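Local coordinates for protein leucyl-trna synthetase (Plasmodium knowlesi, PDB 5FOF) that probably hydrolyses mischarged tRNA as the editing domain of a cytosolic leucyl-tRNA synthetase, the enzyme that attaches leucine to its tRNA, at residues N187-E190 against K191-L194; L107-N110 against K111-H115; E45-E48 against I49-R52. One frame throughout, in Å; residues are numbered along the deposited sequence.

The three contacts are all local and partly buried, and none touches another. The centre of contact 1 lies about 13 Å from the centre of the chain, those of contacts 2 and 3 about 18 and 20 Å. Contact 1 is a polar loop held mainly by backbone oxygens. Contact 2 marks the end of a strand, where a buried aromatic ring receives the aliphatic part of an exposed arginine. Contact 3 is helical, with backbone bonds, packed side chains and an ion pair. Strand 33-40 is common ground: it touches contact 1, supplies Lys37 to contact 2 and precedes the helix of contact 3.

Contact 1 (N187-E190 against K191-L194); sequences NLSE and KKDL
Lys192 reaches back across the turn to place its ammonium group on Ser189, with NZ 3.0 Å from Ser189 O. The bond lies in the carbonyl plane and uses a lone pair, with a C=O...N angle of 143°. A bend at chi2 (-68°) folds the lysine chain instead of letting it run straight outward, and NZ thereby passes 3.7 Å from Asn187 CA. Ser186 O is a second acceptor for the same amine, so two backbone carbonyls of the loop are gathered by one side chain.

The serine itself faces the returning chain. A chi1 of 38° points its hydroxyl at the Lys191 carbonyl, with Ser189 OG 3.0 Å from Lys191 O. Ser186 OG is the other polar neighbour of this hydroxyl; its one proton has both oxygens within reach, and the direction is left open. Leu194 CD1 approaches the buried group to 3.8 Å from Ser189 OG.

These residues form the loop of a beta hairpin, joining the antiparallel strands 183-185 and 194-198. On the exposed flank, Glu190 and Lys191 run alongside each other and point the same way. Glu190 OE1 lies 3.2 Å from Lys191 CG but 4.6 Å from Lys191 NZ, too far for a salt bridge. Glu249 makes a long, weak ion pair with Lys191 and brings a second carboxylate near Glu190, whose charges the lysine probably helps to offset.

Farther out, Asn187 ND2 is hydrogen-bonded to Glu324, while Leu188 points away from residues 191-194 and packs on Ile36 of strand 33-40 and Tyr318 of helix 308-321.

Contact 2 (L107-N110 against K111-H115); sequences LGFN and KQRLH
Just past the end of strand 102-108, where the chain leaves the sheet for a loop, Phe109 and Arg113 pack together as an aromatic ring beneath an aliphatic chain. Arg113 CD comes over one face of the ring, 3.8 Å from the centroid of the Phe109 ring and 19° off the ring normal. This is a CH-pi contact displaced toward the rim, and the shortest approach between these two side chains is 3.6 Å, from Arg113 CD to Phe109 CD1.

The rest of the arginine extends the same contact. Arg113 CG stands 4.0 Å from Phe109 CG, and Arg113 CB is 4.1 Å from Phe109 CD2, so three successive carbons follow the ring from one side to the other. The bend at chi3 (54°) then carries the guanidinium obliquely past the rim, with Arg113 NH1 3.7 Å from Phe109 CE1. Because the guanidinium and ring planes are 55° apart, the charged group does not stack flat on the phenyl; the methylene contact carries the packing.

The phenylalanine is the buried partner, and the loop bends round its base, bringing Lys111 O to 3.3 Å from Phe109 CB. Strand 102-108 belongs to a mixed sheet, antiparallel to both 137-141 and 170-175. From strand 137-141, Tyr139 OH is hydrogen-bonded with Phe109 O and Asn137 ND2 with Asn110 OD1, while Lys37 of strand 33-40 donates to Asn110 O.

Beyond the first shell, Met126 of strand 125-126 touches both Phe109 and Arg113, and Pro156 also packs on the phenyl ring. Backbone hydrogen bonds join Phe109 to Val154 and Arg113 to Gly153.

Contact 3 (E45-E48 against I49-R52); sequences EFYE and IYLR
The ring of Tyr47 carries Leu51 over one face: Leu51 CG is 4.0 Å from the ring centroid, set toward the rim. One methyl reaches the phenol end, where Leu51 CD2 lies 3.3 Å from Tyr47 CZ, a tight approach. Tyr50 comes obliquely to the same ring, with its CD2 3.8 Å from Tyr47 CE1. The two tyrosine planes are nearly parallel, at 18°, but their centroids are 5.9 Å apart; they are slid past one another and barely overlap.

Tyr47 has CG anti to the backbone N (chi1 -171°), which sends its ring along the helix toward the following turn. The rings and Leu51 thus meet through the i to i+3 and i to i+4 spacing of helix 43-55. Successive backbone bonds keep that spacing: Phe46 O accepts from Tyr50 N, Tyr47 O from Leu51 N at 3.0 Å, and Glu48 O from Arg52 N at 3.1 Å. On the buried side, Ile49 CD1 rests 3.5 Å from Glu45 O. Phe46 meets Phe72 of helix 69-74 edge-to-face, and Tyr50 also contacts that ring.

Another i to i+4 pair is ionic. Glu48 OE2 reaches the edge of the Arg52 guanidinium, 2.6 Å from NH2, although the carboxylate and guanidinium planes stand 81° apart. Arg52 NH1 makes a separate salt bridge to Glu178. One arginine therefore joins two carboxylates through different nitrogens, an arrangement that probably stabilises its positive charge while linking this exposed helical face to helix 176-179.

Contact 1 (N187-E190 against K191-L194)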
# COMPACT_ATOMS: atom_id res chain seq x y z
N ASN A 187 10.18 -3.67 -4.34
CA ASN A 187 11.60 -4.02 -4.23
C ASN A 187 12.02 -4.61 -2.88
O ASN A 187 13.20 -4.79 -2.64
CB ASN A 187 12.48 -2.81 -4.59
CG ASN A 187 12.46 -2.51 -6.07
OD1 ASN A 187 12.29 -3.40 -6.91
ND2 ASN A 187 12.64 -1.26 -6.41
N LEU A 188 11.06 -4.92 -2.00
CA LEU A 188 11.34 -5.59 -0.73
C LEU A 188 10.81 -7.01 -0.67
O LEU A 188 11.24 -7.79 0.17
CB LEU A 188 10.75 -4.79 0.44
CG LEU A 188 10.92 -3.27 0.39
CD1 LEU A 188 10.14 -2.62 1.52
CD2 LEU A 188 12.38 -2.85 0.45
N SER A 189 9.87 -7.35 -1.55
CA SER A 189 9.21 -8.67 -1.50
C SER A 189 10.10 -9.77 -2.02
O SER A 189 10.93 -9.54 -2.88
CB SER A 189 7.91 -8.66 -2.33
OG SER A 189 8.08 -7.90 -3.50
N GLU A 190 9.89 -10.96 -1.49
CA GLU A 190 10.56 -12.15 -1.98
C GLU A 190 10.18 -12.41 -3.44
O GLU A 190 11.07 -12.54 -4.28
CB GLU A 190 10.21 -13.35 -1.11
CG GLU A 190 11.02 -14.61 -1.39
CD GLU A 190 10.20 -15.87 -1.35
OE1 GLU A 190 8.99 -15.82 -1.67
OE2 GLU A 190 10.77 -16.94 -1.02
N LYS A 191 8.88 -12.48 -3.75
CA LYS A 191 8.44 -12.69 -5.14
C LYS A 191 8.04 -11.38 -5.77
O LYS A 191 7.74 -10.42 -5.06
CB LYS A 191 7.32 -13.72 -5.22
CG LYS A 191 7.74 -15.02 -4.55
CD LYS A 191 7.42 -16.28 -5.34
CE LYS A 191 8.24 -17.46 -4.81
NZ LYS A 191 7.51 -18.76 -4.88
N LYS A 192 8.09 -11.32 -7.10
CA LYS A 192 7.85 -10.07 -7.85
C LYS A 192 6.56 -10.06 -8.65
O LYS A 192 6.23 -9.04 -9.27
CB LYS A 192 9.04 -9.75 -8.78
CG LYS A 192 10.39 -9.60 -8.10
CD LYS A 192 10.47 -8.36 -7.21
CE LYS A 192 11.79 -8.25 -6.46
NZ LYS A 192 11.62 -7.64 -5.11
N ASP A 193 5.81 -11.16 -8.66
CA ASP A 193 4.53 -11.16 -9.36
C ASP A 193 3.41 -11.15 -8.32
O ASP A 193 2.84 -12.19 -7.96
CB ASP A 193 4.39 -12.28 -10.42
CG ASP A 193 5.03 -13.61 -10.02
OD1 ASP A 193 5.73 -13.69 -8.98
OD2 ASP A 193 4.82 -14.57 -10.78
N LEU A 194 3.15 -9.93 -7.83
CA LEU A 194 2.10 -9.62 -6.86
C LEU A 194 0.96 -8.97 -7.59
O LEU A 194 1.19 -8.19 -8.50
CB LEU A 194 2.60 -8.65 -5.79
CG LEU A 194 4.00 -8.95 -5.25
CD1 LEU A 194 4.28 -8.03 -4.06
CD2 LEU A 194 4.20 -10.42 -4.88

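Contact 2 (L107-N110 against K111-H115)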
# COMPACT_ATOMS: atom_id res chain seq x y z
N LEU A 107 1.00 13.07 -9.55
CA LEU A 107 2.42 13.05 -9.80
C LEU A 107 3.13 13.51 -8.54
O LEU A 107 2.70 14.45 -7.89
CB LEU A 107 2.75 14.01 -10.93
CG LEU A 107 2.23 13.60 -12.31
CD1 LEU A 107 2.30 14.76 -13.28
CD2 LEU A 107 3.04 12.42 -12.84
N GLY A 108 4.24 12.85 -8.20
CA GLY A 108 5.06 13.24 -7.06
C GLY A 108 6.52 12.89 -7.23
O GLY A 108 6.95 12.44 -8.29
N PHE A 109 7.27 13.08 -6.14
CA PHE A 109 8.73 13.01 -6.17
C PHE A 109 9.20 11.64 -5.72
O PHE A 109 8.46 10.93 -5.03
CB PHE A 109 9.29 14.08 -5.26
CG PHE A 109 8.71 15.45 -5.52
CD1 PHE A 109 8.96 16.11 -6.71
CD2 PHE A 109 7.94 16.08 -4.57
CE1 PHE A 109 8.46 17.38 -6.94
CE2 PHE A 109 7.41 17.35 -4.79
CZ PHE A 109 7.68 18.00 -5.98
N ASN A 110 10.42 11.28 -6.12
CA ASN A 110 11.04 9.98 -5.76
C ASN A 110 11.54 9.95 -4.30
O ASN A 110 11.46 8.91 -3.63
CB ASN A 110 12.19 9.64 -6.71
CG ASN A 110 12.45 8.14 -6.79
OD1 ASN A 110 11.60 7.39 -7.26
ND2 ASN A 110 13.63 7.71 -6.35
N LYS A 111 12.07 11.09 -3.86
CA LYS A 111 12.51 11.34 -2.49
C LYS A 111 11.74 12.58 -1.99
O LYS A 111 11.36 13.40 -2.81
CB LYS A 111 14.02 11.63 -2.53
CG LYS A 111 14.72 11.80 -1.18
CD LYS A 111 15.99 12.65 -1.29
CE LYS A 111 16.36 13.27 0.06
NZ LYS A 111 17.39 14.36 -0.04
N GLN A 112 11.51 12.71 -0.68
CA GLN A 112 10.81 13.87 -0.11
C GLN A 112 11.58 15.17 -0.36
O GLN A 112 12.76 15.26 -0.04
CB GLN A 112 10.58 13.70 1.41
CG GLN A 112 9.63 12.57 1.78
CD GLN A 112 9.40 12.39 3.29
OE1 GLN A 112 9.18 13.37 4.02
NE2 GLN A 112 9.43 11.14 3.75
N ARG A 113 10.90 16.16 -0.93
CA ARG A 113 11.52 17.44 -1.28
C ARG A 113 11.01 18.46 -0.29
O ARG A 113 9.83 18.77 -0.27
CB ARG A 113 11.16 17.85 -2.72
CG ARG A 113 11.93 17.06 -3.79
CD ARG A 113 11.79 17.65 -5.18
NE ARG A 113 12.15 19.07 -5.22
CZ ARG A 113 12.03 19.86 -6.29
NH1 ARG A 113 11.58 19.39 -7.46
NH2 ARG A 113 12.38 21.14 -6.18
N LEU A 114 11.92 18.99 0.53
CA LEU A 114 11.56 19.78 1.69
C LEU A 114 11.81 21.28 1.45
O LEU A 114 12.52 21.92 2.22
CB LEU A 114 12.33 19.27 2.92
CG LEU A 114 12.17 17.76 3.22
CD1 LEU A 114 13.23 17.28 4.20
CD2 LEU A 114 10.76 17.46 3.74
N HIS A 115 11.21 21.82 0.39
CA HIS A 115 11.21 23.28 0.15
C HIS A 115 10.24 23.97 1.12
O HIS A 115 9.07 23.61 1.20
CB HIS A 115 10.85 23.62 -1.32
CG HIS A 115 10.76 25.10 -1.59
ND1 HIS A 115 9.59 25.72 -1.99
CD2 HIS A 115 11.69 26.09 -1.49
CE1 HIS A 115 9.81 27.02 -2.14
NE2 HIS A 115 11.07 27.26 -1.84

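Contact 3 (E45-E48 against I49-R52)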
# COMPACT_ATOMS: atom_id res chain seq x y z
N GLU A 45 -0.58 -2.01 -19.38
CA GLU A 45 -1.72 -2.50 -18.60
C GLU A 45 -2.35 -1.40 -17.74
O GLU A 45 -3.57 -1.34 -17.63
CB GLU A 45 -1.35 -3.74 -17.78
CG GLU A 45 -1.28 -5.01 -18.64
CD GLU A 45 -0.56 -6.19 -17.99
OE1 GLU A 45 0.40 -5.99 -17.20
OE2 GLU A 45 -0.95 -7.35 -18.31
N PHE A 46 -1.55 -0.49 -17.19
CA PHE A 46 -2.11 0.66 -16.48
C PHE A 46 -2.72 1.66 -17.45
O PHE A 46 -3.79 2.22 -17.18
CB PHE A 46 -1.08 1.34 -15.58
CG PHE A 46 -1.65 2.50 -14.81
CD1 PHE A 46 -2.45 2.28 -13.68
CD2 PHE A 46 -1.45 3.80 -15.23
CE1 PHE A 46 -3.00 3.34 -12.98
CE2 PHE A 46 -2.00 4.87 -14.53
CZ PHE A 46 -2.78 4.64 -13.40
N TYR A 47 -2.04 1.90 -18.57
CA TYR A 47 -2.54 2.83 -19.59
C TYR A 47 -3.88 2.38 -20.18
O TYR A 47 -4.74 3.22 -20.44
CB TYR A 47 -1.54 3.05 -20.72
CG TYR A 47 -1.97 4.15 -21.64
CD1 TYR A 47 -2.10 5.44 -21.17
CD2 TYR A 47 -2.28 3.91 -22.98
CE1 TYR A 47 -2.50 6.48 -22.00
CE2 TYR A 47 -2.68 4.94 -23.82
CZ TYR A 47 -2.80 6.23 -23.32
OH TYR A 47 -3.21 7.27 -24.12
N GLU A 48 -4.07 1.08 -20.36
CA GLU A 48 -5.37 0.59 -20.80
C GLU A 48 -6.44 1.11 -19.87
O GLU A 48 -7.38 1.78 -20.33
CB GLU A 48 -5.43 -0.94 -20.85
CG GLU A 48 -6.73 -1.44 -21.47
CD GLU A 48 -6.97 -2.91 -21.19
OE1 GLU A 48 -6.00 -3.70 -21.24
OE2 GLU A 48 -8.15 -3.26 -20.92
N ILE A 49 -6.26 0.83 -18.58
CA ILE A 49 -7.18 1.25 -17.52
C ILE A 49 -7.43 2.76 -17.59
O ILE A 49 -8.56 3.21 -17.45
CB ILE A 49 -6.67 0.82 -16.10
CG1 ILE A 49 -6.77 -0.70 -15.93
CG2 ILE A 49 -7.45 1.49 -14.96
CD1 ILE A 49 -5.77 -1.26 -14.94
N TYR A 50 -6.39 3.53 -17.84
CA TYR A 50 -6.54 4.97 -17.94
C TYR A 50 -7.46 5.40 -19.10
O TYR A 50 -8.28 6.30 -18.91
CB TYR A 50 -5.17 5.64 -18.05
CG TYR A 50 -5.23 7.14 -18.29
CD1 TYR A 50 -5.29 8.04 -17.22
CD2 TYR A 50 -5.23 7.66 -19.59
CE1 TYR A 50 -5.33 9.41 -17.44
CE2 TYR A 50 -5.27 9.03 -19.82
CZ TYR A 50 -5.33 9.90 -18.74
OH TYR A 50 -5.37 11.23 -18.98
N LEU A 51 -7.32 4.75 -20.27
CA LEU A 51 -8.12 5.08 -21.47
C LEU A 51 -9.57 4.74 -21.28
O LEU A 51 -10.45 5.54 -21.62
CB LEU A 51 -7.64 4.32 -22.70
CG LEU A 51 -6.24 4.62 -23.24
CD1 LEU A 51 -5.97 3.70 -24.42
CD2 LEU A 51 -6.09 6.09 -23.64
N ARG A 52 -9.83 3.56 -20.75
CA ARG A 52 -11.18 3.15 -20.40
C ARG A 52 -11.84 4.15 -19.43
O ARG A 52 -12.97 4.57 -19.66
CB ARG A 52 -11.19 1.74 -19.81
CG ARG A 52 -12.58 1.15 -19.61
CD ARG A 52 -12.54 -0.05 -18.68
NE ARG A 52 -11.57 -1.07 -19.12
CZ ARG A 52 -10.53 -1.54 -18.42
NH1 ARG A 52 -10.26 -1.11 -17.19
NH2 ARG A 52 -9.74 -2.47 -18.96